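Local structure of AA9 family lytic polysaccharide monooxygenase B (Heterobasidion irregulare TC 32-1, 5NNS) at residues G193-S196 and M197-G201. The protein oxidatively cleaves crystalline and amorphous polysaccharides at their glycosidic bonds, giving C1-oxidised products, with a single copper ion that must be reduced for catalysis. Numbering follows the deposited sequence.
Sequences GAYS and MSDPG. With NAG (2-acetamido-2-deoxy-beta-D-glucopyranose), chain C.
Ser196 and Asp199 are the first and last residues of a type I beta turn in the surface loop that follows strand 165-176, with Met197 and Ser198 at its two corners. The side chain of Met197 turns away from 193-196, bent at chi2 and chi3, and touches Pro42. Ser198, small and polar, suits the second corner: its OG lies 2.9 Å from Ser196 OG, and the two hydroxyls share a hydrogen bond across the bend. Asp199 closes the turn twice. Its backbone N donates to Ser196 O at 3.1 Å, and its OD2 takes the N-H of Ser196 at 2.9 Å (157°), met from above the carboxylate plane. Chi1 of -65° sets CG beside the backbone N of Asp199, from where the short side chain, its CB already pointing toward 193-196, can reach that N-H; water 1 donates to Asp199 OD1 at 2.8 Å. An alanine here would lose the carboxylate and is likely to leave Ser196 N without its acceptor, though the backbone bond could remain. Pro200 follows, its side chain directed away from 193-196 and its CB 3.2 Å from O3 of the protein-linked NAG. One side-chain and one backbone bond, running in opposite directions, thus tie together the ends of a surface turn.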
loop_
_atom_site.group_PDB
_atom_site.type_symbol
_atom_site.label_atom_id
_atom_site.label_comp_id
_atom_site.label_asym_id
_atom_site.label_seq_id
_atom_site.Cartn_x
_atom_site.Cartn_y
_atom_site.Cartn_z
ATOM N N GLY A 193 0.050 0.614 14.277
ATOM C CA GLY A 193 0.468 -0.484 15.151
ATOM C C GLY A 193 1.716 -1.164 14.622
ATOM O O GLY A 193 2.621 -1.485 15.390
ATOM N N ALA A 194 1.756 -1.375 13.306
ATOM C CA ALA A 194 2.868 -2.069 12.639
ATOM C C ALA A 194 4.177 -1.295 12.660
ATOM O O ALA A 194 5.246 -1.903 12.721
ATOM C CB ALA A 194 2.498 -2.375 11.192
ATOM N N TYR A 195 4.079 0.036 12.573
ATOM C CA TYR A 195 5.236 0.915 12.415
ATOM C C TYR A 195 5.443 1.774 13.650
ATOM O O TYR A 195 4.493 2.076 14.368
ATOM C CB TYR A 195 5.040 1.852 11.212
ATOM C CG TYR A 195 4.763 1.180 9.871
ATOM C CD1 TYR A 195 5.438 0.022 9.475
ATOM C CD2 TYR A 195 3.846 1.738 8.971
ATOM C CE1 TYR A 195 5.179 -0.568 8.240
ATOM C CE2 TYR A 195 3.590 1.152 7.737
ATOM C CZ TYR A 195 4.257 0.002 7.373
ATOM O OH TYR A 195 3.996 -0.583 6.148
ATOM N N SER A 196 6.688 2.174 13.886
ATOM C CA SER A 196 7.000 3.205 14.877
ATOM C C SER A 196 8.346 3.848 14.582
ATOM O O SER A 196 9.132 3.336 13.784
ATOM C CB SER A 196 6.995 2.639 16.302
ATOM O OG SER A 196 8.174 1.908 16.590
ATOM N N MET A 197 8.612 4.955 15.273
ATOM C CA MET A 197 9.885 5.668 15.147
ATOM C C MET A 197 11.101 4.953 15.757
ATOM O O MET A 197 12.206 5.479 15.672
ATOM C CB MET A 197 9.755 7.089 15.715
ATOM C CG MET A 197 8.820 7.997 14.913
ATOM S SD MET A 197 9.364 8.341 13.222
ATOM C CE MET A 197 10.665 9.540 13.523
ATOM N N SER A 198 10.921 3.780 16.371
ATOM C CA SER A 198 12.060 2.931 16.767
ATOM C C SER A 198 12.466 1.900 15.693
ATOM O O SER A 198 13.501 1.239 15.828
ATOM C CB SER A 198 11.788 2.252 18.118
ATOM O OG SER A 198 10.567 1.550 18.112
ATOM N N ASP A 199 11.676 1.776 14.623
ATOM C CA ASP A 199 12.039 0.920 13.489
ATOM C C ASP A 199 13.205 1.529 12.713
ATOM O O ASP A 199 13.136 2.710 12.349
ATOM C CB ASP A 199 10.874 0.762 12.518
ATOM C CG ASP A 199 9.699 0.039 13.122
ATOM O OD1 ASP A 199 9.885 -0.801 14.014
ATOM O OD2 ASP A 199 8.572 0.297 12.681
ATOM N N PRO A 200 14.257 0.729 12.426
ATOM C CA PRO A 200 15.427 1.260 11.708
ATOM C C PRO A 200 15.139 1.784 10.308
ATOM O O PRO A 200 15.829 2.689 9.849
ATOM C CB PRO A 200 16.378 0.064 11.621
ATOM C CG PRO A 200 15.946 -0.857 12.705
ATOM C CD PRO A 200 14.470 -0.667 12.852
ATOM N N GLY A 201 14.138 1.211 9.645
ATOM C CA GLY A 201 13.722 1.670 8.326
ATOM C C GLY A 201 12.761 2.848 8.303
ATOM O O GLY A 201 12.459 3.356 7.224
HETATM C C1 NAG C . 21.498 -2.377 9.196
HETATM C C2 NAG C . 20.239 -1.946 9.958
HETATM C C3 NAG C . 20.544 -1.548 11.394
HETATM C C4 NAG C . 21.265 -2.678 12.112
HETATM C C5 NAG C . 22.561 -2.992 11.363
HETATM C C6 NAG C . 23.253 -4.185 12.018
HETATM C C7 NAG C . 18.418 -0.822 8.739
HETATM C C8 NAG C . 17.932 0.473 8.157
HETATM N N2 NAG C . 19.610 -0.790 9.336
HETATM O O3 NAG C . 19.320 -1.218 12.054
HETATM O O4 NAG C . 21.553 -2.322 13.473
HETATM O O5 NAG C . 22.300 -3.286 9.980
HETATM O O6 NAG C . 24.413 -4.553 11.265
HETATM O O7 NAG C . 17.748 -1.838 8.652
HETATM O O HOH W 1 7.503 -1.167 15.349
#